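Arginase (Thermus thermophilus, PDB 2EF5) probably catalyses the manganese-dependent hydrolysis of L-arginine to L-ornithine and urea, the step that releases urea in the urea cycle. Local coordinates at residues 216-230 with 263-277. Numbering follows the deposited sequence.
Sequences LDADVLDPTLAPGVG and VNPILDERNRTAEML. With MN (manganese (II) ion), chain G; MN (manganese (II) ion), chain H.
With its first torsion at -60°, T273 sets OG1 beside its own backbone N and opposite its carbonyl carbon, where the hydroxyl meets the backbone of G228; the same rotation lays CG2 against A226 CB at 3.7 Å. M276 folds back on itself, bent at both chi2 and chi3, which carries CE to L221 CD1 at 3.6 Å while SD rests on L225 CG. G228 N donates to T273 OG1 over 3.0 Å along a bent path (144°), and the hydroxyl in turn donates to D268 OD1, met from above the carboxylate plane. The other oxygen, D268 OD2, takes T273 N on its syn lone pair at 2.9 Å, so D268 holds T273 by both hydroxyl and backbone at the start of helix 272-284. G228, the centre of an inverse gamma turn, also accepts N264 N at its O, 2.9 Å away, the donor lying above the carbonyl plane. G228 CA lies 3.5 Å from D268 CA, and D268 CB, T273 OG1 and N264 O crowd the side of G228 where a side chain would sit. The contact joins the loops after two neighbouring parallel strands of the arginase alpha/beta fold, 212-217 and 255-261. At the end of the first, the DxD pair D217 and D219 binds the two manganese ions: D217 OD2 bridges both, D219 OD2 holds one, and H96, D118, H120 and D122 also supply ligands. Between these aspartates A218 points toward the helix segment, its CB against L277 CD1 at 3.7 Å. P227 CD abuts the R272 guanidinium at its edge, in plane; the side chains of P227 and E269 cross at about a right angle, CG against CG. E269 OE1 pairs with R272 NH2 by charge alone, well out of the guanidinium plane.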
loop_
_atom_site.group_PDB
_atom_site.type_symbol
_atom_site.label_atom_id
_atom_site.label_comp_id
_atom_site.label_asym_id
_atom_site.label_seq_id
_atom_site.Cartn_x
_atom_site.Cartn_y
_atom_site.Cartn_z
ATOM N N LEU A 216 -1.276 -7.531 -34.547
ATOM C CA LEU A 216 -1.921 -8.646 -33.870
ATOM C C LEU A 216 -1.156 -9.966 -33.928
ATOM O O LEU A 216 -1.007 -10.571 -34.990
ATOM C CB LEU A 216 -3.338 -8.825 -34.444
ATOM C CG LEU A 216 -4.232 -9.961 -33.935
ATOM C CD1 LEU A 216 -4.472 -9.820 -32.431
ATOM C CD2 LEU A 216 -5.563 -9.919 -34.696
ATOM N N ASP A 217 -0.661 -10.393 -32.769
ATOM C CA ASP A 217 0.058 -11.650 -32.650
ATOM C C ASP A 217 -0.994 -12.681 -32.254
ATOM O O ASP A 217 -1.711 -12.493 -31.274
ATOM C CB ASP A 217 1.125 -11.561 -31.555
ATOM C CG ASP A 217 2.015 -12.784 -31.517
ATOM O OD1 ASP A 217 1.483 -13.909 -31.591
ATOM O OD2 ASP A 217 3.248 -12.630 -31.405
ATOM N N ALA A 218 -1.087 -13.760 -33.023
ATOM C CA ALA A 218 -2.072 -14.802 -32.764
ATOM C C ALA A 218 -2.008 -15.350 -31.349
ATOM O O ALA A 218 -3.024 -15.791 -30.813
ATOM C CB ALA A 218 -1.895 -15.950 -33.766
ATOM N N ASP A 219 -0.827 -15.324 -30.737
ATOM C CA ASP A 219 -0.699 -15.873 -29.399
ATOM C C ASP A 219 -1.369 -15.078 -28.289
ATOM O O ASP A 219 -1.324 -15.491 -27.143
ATOM C CB ASP A 219 0.771 -16.124 -29.041
ATOM C CG ASP A 219 1.545 -14.850 -28.757
ATOM O OD1 ASP A 219 0.949 -13.764 -28.624
ATOM O OD2 ASP A 219 2.779 -14.948 -28.651
ATOM N N VAL A 220 -1.991 -13.945 -28.614
ATOM C CA VAL A 220 -2.667 -13.162 -27.581
ATOM C C VAL A 220 -3.951 -13.897 -27.198
ATOM O O VAL A 220 -4.455 -13.761 -26.088
ATOM C CB VAL A 220 -3.024 -11.735 -28.076
ATOM C CG1 VAL A 220 -4.161 -11.791 -29.083
ATOM C CG2 VAL A 220 -3.393 -10.858 -26.895
ATOM N N LEU A 221 -4.466 -14.682 -28.136
ATOM C CA LEU A 221 -5.686 -15.447 -27.922
ATOM C C LEU A 221 -5.357 -16.630 -27.038
ATOM O O LEU A 221 -4.242 -17.137 -27.067
ATOM C CB LEU A 221 -6.232 -15.961 -29.253
ATOM C CG LEU A 221 -6.647 -14.901 -30.268
ATOM C CD1 LEU A 221 -6.897 -15.557 -31.610
ATOM C CD2 LEU A 221 -7.890 -14.173 -29.770
ATOM N N ASP A 222 -6.322 -17.082 -26.255
ATOM C CA ASP A 222 -6.061 -18.218 -25.393
ATOM C C ASP A 222 -5.637 -19.388 -26.283
ATOM O O ASP A 222 -6.159 -19.552 -27.387
ATOM C CB ASP A 222 -7.314 -18.599 -24.599
ATOM C CG ASP A 222 -7.006 -19.555 -23.481
ATOM O OD1 ASP A 222 -6.449 -19.105 -22.454
ATOM O OD2 ASP A 222 -7.290 -20.765 -23.632
ATOM N N PRO A 223 -4.670 -20.202 -25.824
ATOM C CA PRO A 223 -4.184 -21.356 -26.595
ATOM C C PRO A 223 -5.300 -22.342 -26.941
ATOM O O PRO A 223 -5.274 -22.997 -27.983
ATOM C CB PRO A 223 -3.141 -21.974 -25.667
ATOM C CG PRO A 223 -2.585 -20.781 -24.941
ATOM C CD PRO A 223 -3.847 -19.994 -24.618
ATOM N N THR A 224 -6.284 -22.438 -26.059
ATOM C CA THR A 224 -7.401 -23.347 -26.271
ATOM C C THR A 224 -8.171 -22.920 -27.513
ATOM O O THR A 224 -8.839 -23.729 -28.155
ATOM C CB THR A 224 -8.362 -23.330 -25.064
ATOM O OG1 THR A 224 -9.213 -24.475 -25.125
ATOM C CG2 THR A 224 -9.233 -22.079 -25.086
ATOM N N LEU A 225 -8.047 -21.642 -27.849
ATOM C CA LEU A 225 -8.735 -21.051 -28.987
ATOM C C LEU A 225 -7.822 -20.911 -30.203
ATOM O O LEU A 225 -8.277 -20.992 -31.346
ATOM C CB LEU A 225 -9.250 -19.677 -28.578
ATOM C CG LEU A 225 -10.433 -19.057 -29.304
ATOM C CD1 LEU A 225 -11.654 -19.963 -29.174
ATOM C CD2 LEU A 225 -10.705 -17.695 -28.688
ATOM N N ALA A 226 -6.538 -20.686 -29.952
ATOM C CA ALA A 226 -5.561 -20.530 -31.021
ATOM C C ALA A 226 -4.318 -21.341 -30.699
ATOM O O ALA A 226 -3.327 -20.801 -30.219
ATOM C CB ALA A 226 -5.190 -19.055 -31.197
ATOM N N PRO A 227 -4.358 -22.655 -30.961
ATOM C CA PRO A 227 -3.214 -23.529 -30.692
ATOM C C PRO A 227 -2.061 -23.313 -31.668
ATOM O O PRO A 227 -0.909 -23.554 -31.331
ATOM C CB PRO A 227 -3.815 -24.923 -30.828
ATOM C CG PRO A 227 -4.818 -24.730 -31.928
ATOM C CD PRO A 227 -5.492 -23.435 -31.492
ATOM N N GLY A 228 -2.381 -22.848 -32.874
ATOM C CA GLY A 228 -1.363 -22.644 -33.890
ATOM C C GLY A 228 -0.418 -21.473 -33.690
ATOM O O GLY A 228 -0.378 -20.563 -34.516
ATOM N N VAL A 229 0.348 -21.504 -32.604
ATOM C CA VAL A 229 1.304 -20.442 -32.298
ATOM C C VAL A 229 2.583 -21.029 -31.707
ATOM O O VAL A 229 2.551 -22.037 -31.001
ATOM C CB VAL A 229 0.710 -19.409 -31.297
ATOM C CG1 VAL A 229 -0.590 -18.841 -31.857
ATOM C CG2 VAL A 229 0.466 -20.063 -29.948
ATOM N N GLY A 230 3.709 -20.385 -31.994
ATOM C CA GLY A 230 4.986 -20.863 -31.500
ATOM C C GLY A 230 5.162 -20.840 -29.993
ATOM O O GLY A 230 5.681 -21.794 -29.412
ATOM N N VAL A 263 1.155 -16.909 -36.969
ATOM C CA VAL A 263 0.279 -18.047 -37.228
ATOM C C VAL A 263 1.187 -19.215 -37.650
ATOM O O VAL A 263 1.986 -19.084 -38.579
ATOM C CB VAL A 263 -0.730 -17.734 -38.365
ATOM C CG1 VAL A 263 -1.550 -18.972 -38.694
ATOM C CG2 VAL A 263 -1.646 -16.594 -37.944
ATOM N N ASN A 264 1.067 -20.349 -36.964
ATOM C CA ASN A 264 1.895 -21.518 -37.266
ATOM C C ASN A 264 0.994 -22.716 -37.552
ATOM O O ASN A 264 0.593 -23.435 -36.640
ATOM C CB ASN A 264 2.814 -21.835 -36.082
ATOM C CG ASN A 264 3.898 -22.842 -36.435
ATOM O OD1 ASN A 264 3.733 -23.654 -37.340
ATOM N ND2 ASN A 264 5.012 -22.797 -35.708
ATOM N N PRO A 265 0.667 -22.945 -38.831
ATOM C CA PRO A 265 -0.199 -24.069 -39.200
ATOM C C PRO A 265 0.289 -25.452 -38.776
ATOM O O PRO A 265 -0.512 -26.364 -38.600
ATOM C CB PRO A 265 -0.344 -23.916 -40.720
ATOM C CG PRO A 265 0.897 -23.205 -41.126
ATOM C CD PRO A 265 1.091 -22.191 -40.025
ATOM N N ILE A 266 1.595 -25.596 -38.594
ATOM C CA ILE A 266 2.182 -26.864 -38.176
ATOM C C ILE A 266 1.772 -27.248 -36.751
ATOM O O ILE A 266 1.788 -28.423 -36.381
ATOM C CB ILE A 266 3.734 -26.793 -38.294
ATOM C CG1 ILE A 266 4.174 -27.470 -39.583
ATOM C CG2 ILE A 266 4.412 -27.442 -37.091
ATOM C CD1 ILE A 266 3.381 -27.054 -40.789
ATOM N N LEU A 267 1.396 -26.253 -35.957
ATOM C CA LEU A 267 0.993 -26.496 -34.583
ATOM C C LEU A 267 -0.502 -26.253 -34.444
ATOM O O LEU A 267 -1.074 -26.441 -33.376
ATOM C CB LEU A 267 1.762 -25.559 -33.640
ATOM C CG LEU A 267 3.292 -25.674 -33.663
ATOM C CD1 LEU A 267 3.921 -24.509 -32.902
ATOM C CD2 LEU A 267 3.707 -27.011 -33.061
ATOM N N ASP A 268 -1.133 -25.864 -35.546
ATOM C CA ASP A 268 -2.555 -25.545 -35.546
ATOM C C ASP A 268 -3.464 -26.751 -35.715
ATOM O O ASP A 268 -3.014 -27.869 -35.970
ATOM C CB ASP A 268 -2.853 -24.531 -36.656
ATOM C CG ASP A 268 -4.107 -23.711 -36.390
ATOM O OD1 ASP A 268 -4.757 -23.892 -35.336
ATOM O OD2 ASP A 268 -4.444 -22.869 -37.249
ATOM N N GLU A 269 -4.759 -26.505 -35.562
ATOM C CA GLU A 269 -5.765 -27.541 -35.717
ATOM C C GLU A 269 -6.798 -27.068 -36.738
ATOM O O GLU A 269 -7.572 -26.136 -36.485
ATOM C CB GLU A 269 -6.434 -27.827 -34.369
ATOM C CG GLU A 269 -5.424 -27.984 -33.236
ATOM C CD GLU A 269 -6.052 -28.409 -31.923
ATOM O OE1 GLU A 269 -7.159 -27.927 -31.607
ATOM O OE2 GLU A 269 -5.426 -29.211 -31.196
ATOM N N ARG A 270 -6.791 -27.697 -37.906
ATOM C CA ARG A 270 -7.740 -27.353 -38.958
ATOM C C ARG A 270 -7.676 -25.874 -39.334
ATOM O O ARG A 270 -8.694 -25.263 -39.669
ATOM C CB ARG A 270 -9.158 -27.688 -38.504
ATOM C CG ARG A 270 -9.331 -29.100 -37.994
ATOM C CD ARG A 270 -9.293 -30.097 -39.125
ATOM N NE ARG A 270 -9.774 -31.406 -38.698
ATOM C CZ ARG A 270 -10.009 -32.417 -39.525
ATOM N NH1 ARG A 270 -9.803 -32.268 -40.827
ATOM N NH2 ARG A 270 -10.455 -33.573 -39.049
ATOM N N ASN A 271 -6.484 -25.294 -39.258
ATOM C CA ASN A 271 -6.294 -23.895 -39.624
ATOM C C ASN A 271 -7.174 -22.928 -38.832
ATOM O O ASN A 271 -7.380 -21.799 -39.266
ATOM C CB ASN A 271 -6.591 -23.727 -41.125
ATOM C CG ASN A 271 -5.843 -22.564 -41.739
ATOM O OD1 ASN A 271 -4.682 -22.336 -41.415
ATOM N ND2 ASN A 271 -6.496 -21.835 -42.646
ATOM N N ARG A 272 -7.679 -23.347 -37.674
ATOM C CA ARG A 272 -8.573 -22.478 -36.912
ATOM C C ARG A 272 -7.947 -21.206 -36.371
ATOM O O ARG A 272 -8.648 -20.216 -36.140
ATOM C CB ARG A 272 -9.255 -23.254 -35.780
ATOM C CG ARG A 272 -8.353 -23.704 -34.652
ATOM C CD ARG A 272 -9.166 -24.571 -33.690
ATOM N NE ARG A 272 -8.478 -24.819 -32.426
ATOM C CZ ARG A 272 -8.999 -25.510 -31.419
ATOM N NH1 ARG A 272 -10.215 -26.026 -31.526
ATOM N NH2 ARG A 272 -8.302 -25.685 -30.306
ATOM N N THR A 273 -6.633 -21.214 -36.179
ATOM C CA THR A 273 -5.964 -20.026 -35.677
ATOM C C THR A 273 -5.925 -18.975 -36.776
ATOM O O THR A 273 -6.168 -17.790 -36.536
ATOM C CB THR A 273 -4.539 -20.345 -35.208
ATOM O OG1 THR A 273 -4.601 -21.313 -34.154
ATOM C CG2 THR A 273 -3.853 -19.080 -34.686
ATOM N N ALA A 274 -5.635 -19.412 -37.993
ATOM C CA ALA A 274 -5.597 -18.492 -39.125
ATOM C C ALA A 274 -7.013 -17.952 -39.368
ATOM O O ALA A 274 -7.191 -16.766 -39.661
ATOM C CB ALA A 274 -5.087 -19.210 -40.373
ATOM N N GLU A 275 -8.017 -18.821 -39.249
ATOM C CA GLU A 275 -9.398 -18.390 -39.457
ATOM C C GLU A 275 -9.771 -17.378 -38.378
ATOM O O GLU A 275 -10.511 -16.429 -38.642
ATOM C CB GLU A 275 -10.354 -19.592 -39.424
ATOM C CG GLU A 275 -10.000 -20.657 -40.468
ATOM C CD GLU A 275 -10.901 -21.876 -40.429
ATOM O OE1 GLU A 275 -11.471 -22.174 -39.355
ATOM O OE2 GLU A 275 -11.023 -22.553 -41.476
ATOM N N MET A 276 -9.254 -17.579 -37.168
ATOM C CA MET A 276 -9.512 -16.665 -36.058
ATOM C C MET A 276 -9.012 -15.272 -36.409
ATOM O O MET A 276 -9.745 -14.289 -36.292
ATOM C CB MET A 276 -8.786 -17.119 -34.791
ATOM C CG MET A 276 -9.450 -18.232 -33.993
ATOM S SD MET A 276 -10.893 -17.675 -33.059
ATOM C CE MET A 276 -10.362 -16.024 -32.539
ATOM N N LEU A 277 -7.751 -15.186 -36.822
ATOM C CA LEU A 277 -7.165 -13.896 -37.161
ATOM C C LEU A 277 -7.820 -13.230 -38.360
ATOM O O LEU A 277 -7.910 -12.011 -38.418
ATOM C CB LEU A 277 -5.660 -14.033 -37.397
ATOM C CG LEU A 277 -4.794 -13.664 -36.185
ATOM C CD1 LEU A 277 -5.124 -14.570 -35.015
ATOM C CD2 LEU A 277 -3.322 -13.792 -36.547
HETATM MN MN MN G . 3.946 -13.112 -29.064
HETATM MN MN MN H . 4.911 -10.937 -30.796
#